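Local coordinates for importin subunit beta-1 (Saccharomyces cerevisiae, PDB 5OWU), which carries cargo into the nucleus by pairing with importin alpha, which binds the classical nuclear localization signal, at residues E11-S16 with R58-L63; Q46-E51 with L101-S106; N94-N99 with A120-I125. All blocks are in the same frame, centred on the assembly; numbering follows the deposited sequence. Where two conformers were deposited one is given.

Contact 1: E11-S16 with R58-L63; sequences ENSILS and RILAAL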
# COMPACT_ATOMS: atom_id res chain seq x y z
N GLU A 11 -5.89 26.49 27.65
CA GLU A 11 -6.74 25.70 28.54
C GLU A 11 -8.18 25.73 28.06
O GLU A 11 -8.79 24.69 27.84
CB GLU A 11 -6.64 26.21 29.97
CG GLU A 11 -5.29 25.94 30.64
CD GLU A 11 -5.34 26.13 32.15
OE1 GLU A 11 -6.45 26.19 32.71
OE2 GLU A 11 -4.26 26.23 32.78
N ASN A 12 -8.74 26.93 27.86
CA ASN A 12 -10.12 27.03 27.40
C ASN A 12 -10.33 26.32 26.07
O ASN A 12 -11.40 25.76 25.82
CB ASN A 12 -10.54 28.49 27.28
CG ASN A 12 -10.75 29.15 28.62
OD1 ASN A 12 -10.90 28.47 29.64
ND2 ASN A 12 -10.76 30.48 28.63
N SER A 13 -9.31 26.35 25.21
CA SER A 13 -9.43 25.73 23.90
C SER A 13 -9.68 24.23 24.01
O SER A 13 -10.34 23.65 23.14
CB SER A 13 -8.17 25.98 23.08
OG SER A 13 -7.12 25.12 23.50
N ILE A 14 -9.18 23.57 25.06
CA ILE A 14 -9.37 22.12 25.17
C ILE A 14 -10.20 21.68 26.37
O ILE A 14 -10.65 20.52 26.39
CB ILE A 14 -8.02 21.38 25.18
CG1 ILE A 14 -7.04 22.05 26.13
CG2 ILE A 14 -7.46 21.30 23.76
CD1 ILE A 14 -5.81 21.19 26.45
N LEU A 15 -10.44 22.53 27.35
CA LEU A 15 -11.05 22.12 28.61
C LEU A 15 -12.34 22.85 28.94
O LEU A 15 -12.96 22.53 29.96
CB LEU A 15 -10.06 22.31 29.77
CG LEU A 15 -8.70 21.63 29.64
CD1 LEU A 15 -7.78 22.05 30.78
CD2 LEU A 15 -8.84 20.11 29.61
N SER A 16 -12.77 23.81 28.14
CA SER A 16 -14.00 24.52 28.47
C SER A 16 -15.20 23.63 28.16
O SER A 16 -15.26 23.04 27.07
CB SER A 16 -14.11 25.82 27.69
OG SER A 16 -15.30 26.51 28.05
N ARG A 58 -0.04 22.94 28.98
CA ARG A 58 1.39 23.03 28.71
C ARG A 58 1.78 22.13 27.54
O ARG A 58 2.50 22.54 26.61
CB ARG A 58 2.17 22.66 29.97
CG ARG A 58 1.79 23.49 31.21
CD ARG A 58 2.41 22.91 32.48
NE ARG A 58 3.86 22.83 32.40
CZ ARG A 58 4.64 22.31 33.35
NH1 ARG A 58 4.12 21.83 34.46
NH2 ARG A 58 5.96 22.28 33.17
N ILE A 59 1.32 20.88 27.58
CA ILE A 59 1.53 19.95 26.48
C ILE A 59 0.98 20.54 25.19
O ILE A 59 1.63 20.51 24.13
CB ILE A 59 0.91 18.59 26.82
CG1 ILE A 59 1.65 17.96 28.00
CG2 ILE A 59 0.93 17.64 25.62
CD1 ILE A 59 0.78 17.10 28.90
N LEU A 60 -0.23 21.11 25.26
CA LEU A 60 -0.84 21.70 24.07
C LEU A 60 -0.01 22.87 23.54
O LEU A 60 0.15 23.02 22.33
CB LEU A 60 -2.26 22.15 24.40
CG LEU A 60 -3.00 22.92 23.30
CD1 LEU A 60 -3.31 22.04 22.11
CD2 LEU A 60 -4.28 23.54 23.86
N ALA A 61 0.52 23.70 24.43
CA ALA A 61 1.38 24.80 23.99
C ALA A 61 2.53 24.27 23.14
O ALA A 61 2.76 24.72 22.01
CB ALA A 61 1.93 25.55 25.20
N ALA A 62 3.26 23.28 23.69
CA ALA A 62 4.41 22.73 22.97
C ALA A 62 4.00 22.10 21.65
O ALA A 62 4.66 22.30 20.62
CB ALA A 62 5.13 21.72 23.85
N LEU A 63 2.92 21.32 21.64
CA LEU A 63 2.57 20.59 20.42
C LEU A 63 2.03 21.52 19.34
O LEU A 63 2.28 21.30 18.15
CB LEU A 63 1.56 19.49 20.75
CG LEU A 63 2.04 18.41 21.74
CD1 LEU A 63 0.95 17.35 21.98
CD2 LEU A 63 3.33 17.75 21.26

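Contact 2: Q46-E51 with L101-S106; sequences QVLIDE and LTALVS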
# COMPACT_ATOMS: atom_id res chain seq x y z
N GLN A 46 6.86 29.64 26.99
CA GLN A 46 6.79 30.01 28.40
C GLN A 46 5.71 29.21 29.12
O GLN A 46 5.89 28.82 30.28
CB GLN A 46 6.54 31.51 28.55
CG GLN A 46 7.76 32.41 28.26
CD GLN A 46 8.92 32.26 29.26
OE1 GLN A 46 10.08 32.44 28.88
NE2 GLN A 46 8.61 31.96 30.52
N VAL A 47 4.59 28.94 28.46
CA VAL A 47 3.55 28.13 29.09
C VAL A 47 4.03 26.70 29.27
O VAL A 47 3.77 26.07 30.30
CB VAL A 47 2.24 28.21 28.28
CG1 VAL A 47 1.20 27.23 28.83
CG2 VAL A 47 1.69 29.63 28.31
N LEU A 48 4.77 26.18 28.29
CA LEU A 48 5.33 24.83 28.43
C LEU A 48 5.99 24.63 29.79
O LEU A 48 5.84 23.57 30.41
CB LEU A 48 6.32 24.55 27.31
CG LEU A 48 7.09 23.23 27.36
CD1 LEU A 48 6.16 22.03 27.47
CD2 LEU A 48 7.96 23.12 26.13
N ILE A 49 6.71 25.64 30.29
CA ILE A 49 7.46 25.51 31.53
C ILE A 49 6.71 26.10 32.73
O ILE A 49 7.28 26.17 33.82
CB ILE A 49 8.85 26.15 31.42
CG1 ILE A 49 8.74 27.65 31.13
CG2 ILE A 49 9.68 25.44 30.34
CD1 ILE A 49 10.02 28.41 31.30
N ASP A 50 5.46 26.53 32.55
CA ASP A 50 4.73 27.23 33.61
C ASP A 50 4.02 26.20 34.48
O ASP A 50 2.99 25.64 34.10
CB ASP A 50 3.75 28.22 33.01
CG ASP A 50 2.90 28.93 34.06
OD1 ASP A 50 3.41 29.16 35.18
OD2 ASP A 50 1.73 29.24 33.77
N GLU A 51 4.58 25.95 35.67
CA GLU A 51 3.99 24.96 36.58
C GLU A 51 2.59 25.36 37.03
O GLU A 51 1.80 24.48 37.40
CB GLU A 51 4.90 24.76 37.79
CG GLU A 51 6.19 23.98 37.47
CD GLU A 51 7.46 24.70 37.90
OE1 GLU A 51 7.43 25.95 38.03
OE2 GLU A 51 8.49 24.02 38.11
N LEU A 101 14.47 23.17 26.37
CA LEU A 101 15.46 22.33 27.04
C LEU A 101 15.16 22.21 28.53
O LEU A 101 15.39 21.16 29.13
CB LEU A 101 16.86 22.89 26.82
CG LEU A 101 17.49 22.61 25.45
CD1 LEU A 101 18.68 23.52 25.21
CD2 LEU A 101 17.89 21.15 25.33
N THR A 102 14.63 23.27 29.14
CA THR A 102 14.21 23.18 30.53
C THR A 102 13.11 22.14 30.68
O THR A 102 13.16 21.29 31.59
CB THR A 102 13.73 24.54 31.03
OG1 THR A 102 14.84 25.44 31.12
CG2 THR A 102 13.07 24.42 32.41
N ALA A 103 12.11 22.17 29.80
CA ALA A 103 11.02 21.22 29.90
C ALA A 103 11.48 19.79 29.59
O ALA A 103 10.90 18.83 30.11
CB ALA A 103 9.89 21.63 28.95
N LEU A 104 12.54 19.64 28.78
CA LEU A 104 12.98 18.30 28.39
C LEU A 104 13.34 17.46 29.61
O LEU A 104 13.10 16.24 29.62
CB LEU A 104 14.17 18.39 27.45
CG LEU A 104 14.66 17.04 26.92
CD1 LEU A 104 13.64 16.44 25.96
CD2 LEU A 104 16.01 17.20 26.25
N VAL A 105 13.91 18.08 30.63
CA VAL A 105 14.36 17.36 31.82
C VAL A 105 13.30 17.41 32.93
O VAL A 105 13.60 17.17 34.09
CB VAL A 105 15.71 17.89 32.32
CG1 VAL A 105 16.76 17.73 31.24
CG2 VAL A 105 15.63 19.34 32.78
N SER A 106 12.06 17.72 32.58
CA SER A 106 10.97 17.73 33.55
C SER A 106 10.75 16.34 34.12
O SER A 106 10.81 15.33 33.41
CB SER A 106 9.69 18.22 32.89
OG SER A 106 8.55 17.94 33.69

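Contact 3: N94-N99 with A120-I125; sequences NQIKTN and AAIADI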
# COMPACT_ATOMS: atom_id res chain seq x y z
N ASN A 94 16.55 32.06 21.13
CA ASN A 94 17.33 31.59 22.27
C ASN A 94 16.44 31.31 23.48
O ASN A 94 16.63 30.31 24.18
CB ASN A 94 18.41 32.60 22.63
CG ASN A 94 19.50 32.69 21.58
OD1 ASN A 94 19.59 31.84 20.70
ND2 ASN A 94 20.35 33.71 21.68
N GLN A 95 15.46 32.18 23.74
CA GLN A 95 14.59 31.94 24.89
C GLN A 95 13.72 30.70 24.67
O GLN A 95 13.51 29.92 25.61
CB GLN A 95 13.71 33.16 25.17
CG GLN A 95 14.30 34.11 26.21
CD GLN A 95 14.25 33.54 27.62
OE1 GLN A 95 14.85 32.51 27.92
NE2 GLN A 95 13.51 34.22 28.50
N ILE A 96 13.20 30.51 23.46
CA ILE A 96 12.36 29.35 23.18
C ILE A 96 13.15 28.06 23.35
O ILE A 96 12.69 27.10 23.97
CB ILE A 96 11.75 29.45 21.77
CG1 ILE A 96 10.80 30.66 21.69
CG2 ILE A 96 11.01 28.17 21.41
CD1 ILE A 96 10.38 31.02 20.29
N LYS A 97 14.36 28.02 22.78
CA LYS A 97 15.20 26.83 22.89
C LYS A 97 15.55 26.55 24.35
O LYS A 97 15.47 25.40 24.80
CB LYS A 97 16.48 27.01 22.08
CG LYS A 97 16.29 27.15 20.58
CD LYS A 97 17.66 27.18 19.93
CE LYS A 97 17.70 28.01 18.68
NZ LYS A 97 19.10 28.07 18.16
N THR A 98 15.92 27.59 25.10
CA THR A 98 16.22 27.40 26.52
C THR A 98 15.01 26.84 27.27
O THR A 98 15.16 25.94 28.11
CB THR A 98 16.67 28.73 27.14
OG1 THR A 98 17.83 29.21 26.44
CG2 THR A 98 17.01 28.55 28.62
N ASN A 99 13.82 27.37 27.00
CA ASN A 99 12.62 26.89 27.70
C ASN A 99 12.31 25.45 27.33
O ASN A 99 11.95 24.64 28.20
CB ASN A 99 11.43 27.80 27.38
CG ASN A 99 11.54 29.16 28.06
OD1 ASN A 99 12.36 29.36 28.95
ND2 ASN A 99 10.71 30.10 27.63
N ALA A 120 12.85 18.60 18.66
CA ALA A 120 13.07 17.93 17.39
C ALA A 120 12.69 18.83 16.22
O ALA A 120 13.42 18.89 15.22
CB ALA A 120 12.28 16.62 17.32
N ALA A 121 11.55 19.52 16.31
CA ALA A 121 11.12 20.39 15.21
C ALA A 121 12.10 21.54 14.98
O ALA A 121 12.50 21.83 13.83
CB ALA A 121 9.72 20.94 15.51
N ILE A 122 12.51 22.21 16.06
CA ILE A 122 13.45 23.31 15.92
C ILE A 122 14.76 22.81 15.34
O ILE A 122 15.33 23.40 14.42
CB ILE A 122 13.65 24.02 17.27
CG1 ILE A 122 12.34 24.68 17.72
CG2 ILE A 122 14.76 25.07 17.17
CD1 ILE A 122 12.32 25.05 19.19
N ALA A 123 15.27 21.69 15.88
CA ALA A 123 16.52 21.12 15.39
C ALA A 123 16.41 20.78 13.91
O ALA A 123 17.36 21.01 13.15
CB ALA A 123 16.88 19.86 16.19
N ASP A 124 15.28 20.21 13.49
CA ASP A 124 15.10 19.89 12.09
C ASP A 124 15.19 21.13 11.22
O ASP A 124 15.59 21.05 10.06
CB ASP A 124 13.77 19.19 11.87
CG ASP A 124 13.82 17.71 12.23
OD1 ASP A 124 14.93 17.18 12.42
OD2 ASP A 124 12.75 17.08 12.34
N ILE A 125 14.83 22.30 11.77
CA ILE A 125 15.04 23.52 11.00
C ILE A 125 16.49 23.98 11.06
O ILE A 125 17.09 24.32 10.03
CB ILE A 125 14.09 24.63 11.49
CG1 ILE A 125 12.65 24.27 11.15
CG2 ILE A 125 14.47 25.98 10.85
CD1 ILE A 125 11.63 25.01 11.99

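Contact 1: E11-S16 with R58-L63
Ile-14 and Leu-60 reach toward each other tip to tip, and the join rests on a single methyl, Leu-60 CD2. Ile-14 CB stands 4.5 Å from Leu-60 CD2, a loose approach, and beyond it the side chain forks. The short branch, CG2, comes to 3.9 Å of Leu-60 CD2, and on the long branch CG1 lies equally near. The terminal CD1 closes the set at 3.8 Å from Leu-60 CD2, so both limbs of the isoleucine touch the same methyl. A chi1 of 47° tucks CG1 between the backbone N and the carbonyl carbon of Ile-14, which leaves CG2 beside the N and lets the two limbs share their target.

Ser-13 meets the same methyl: its OG is 3.3 Å from Leu-60 CD2, a tight contact that carries no bond. The hydroxyl is engaged elsewhere, hydrogen-bonded to Leu-10 O in the preceding turn, which gives this buried polar atom a partner. With CG anti to the backbone N (chi1 174°), Leu-60 reaches out from its helix, and a chi2 of 68° brings CD2 to the front. Ile-14 sits in the final turn of its helix, where Glu-11 O accepts from both Ile-14 N and Leu-15 N.

In the fold, helix 3-15 of HEAT 1 leans here on helix 55-67 of HEAT 2. Near the start of the latter, Glu-11 OE2 accepts from Lys-54 N. Ser-13 also touches Ser-25 of helix 19-35, while Arg-58 and Ala-62 pack on helix 109-126.

Contact 2: Q46-E51 with L101-S106
Consecutive HEAT repeats stack here through their first helices: Leu-48 and Ile-49, where helix 37-48 of HEAT 2 gives way to the following loop, meet Thr-102 and Ala-103, near the end of helix 90-104 in HEAT 3. The Ala-103 methyl is the common point. Leu-48 meets it with its whole isopropyl end, CG lying 3.6 Å from Ala-103 CB, CD2 3.7 Å and CD1 4.0 Å from the same carbon, so the methyl nestles against the branch point. With CG anti to the backbone N (chi1 175°), Leu-48 extends its fork to the neighbouring helix.

Ile-49 works through its short branch. Its CG2 is 4.1 Å from Ala-103 CB and also 4.1 Å from Thr-102 CG2, the threonine side chain crossing the isoleucine at about a right angle. Thr-102 offers its methyl to this contact, while OG1 is hydrogen-bonded to Thr-98 O one turn back in its own helix.

Because alanine is so short, the backbones draw close, with Ile-49 CA only 5.8 Å from Ala-103 CA. The join is apolar throughout, with no hydrogen bond between 46-51 and 101-106; directional pairing lies beside it, where Gln-46 OE1, in one of its two modelled conformers, takes a bond from Asn-99 ND2. The contact therefore holds by shape and close apolar fit, which would be compatible with the flexibility known for importin-beta solenoids.

Contact 3: N94-N99 with A120-I125
Asn-94 O, in the turn that carries Ile-96 and Lys-97 to Ile-122, is gripped twice by Thr-98. The hydroxyl OG1 of Thr-98 donates to Asn-94 O at 2.8 Å. It comes in tilted 32° from the carbonyl plane, and the C=O...O angle is 148°. The backbone Thr-98 N reaches Asn-94 O at 3.0 Å from the opposite face, so the threonine straddles the carbonyl and keeps its own hydroxyl satisfied within the helix.

Across the contact the work is apolar. Ile-122 carries it on the side of 120-125, meeting two neighbours with different branches. The end of its long branch, CD1, lies 4.0 Å from Ile-96 CG2, the two side chains passing each other at a slant. Its chi2 of 163° stretches that branch out, which takes CD1 to the isoleucine opposite. The short branch, Ile-122 CG2, rests more loosely, 4.3 Å from Lys-97 CG, against the aliphatic stem of the lysine. Neither meeting is close, in keeping with backbones 8.0 Å apart at Lys-97 CA and Ile-122 CA.

The charged end of Lys-97 travels past this patch: NZ makes a salt bridge to Glu-126 OE1, and the ammonium also enters a cation-pi interaction with Trp-132. The lysine thus serves both as a hydrocarbon wall and as a polar tie to the end of the other helix. Trp-84 of helix 74-87 touches both Ile-96 and Ile-122.

Helices 90-104 and 109-126 run antiparallel past each other, joined by a short turn. Two such helices packed by aliphatic side chains form the helical hairpin that defines a HEAT repeat, here HEAT 3.

In the fold
All three contacts lie in the N-terminal HEAT repeats, on the same side of the chain's centre. Contact 1 joins HEAT 1 to HEAT 2, contact 2 joins HEAT 2 to HEAT 3, and contact 3 closes HEAT 3 on itself. Centres of contacts 1 and 2 are about 14 Å apart, those of 2 and 3 about 12 Å, those of 1 and 3 about 20 Å. Contact 1 interleaves with contact 2 along the chain, as does contact 2 with contact 3, while contact 1 closes before contact 3 opens. Arg-58 NE to Leu-48 O probably bonds the first two, and helix 90-104 serves the last two. Packing thus passes from repeat to repeat, building the superhelical solenoid.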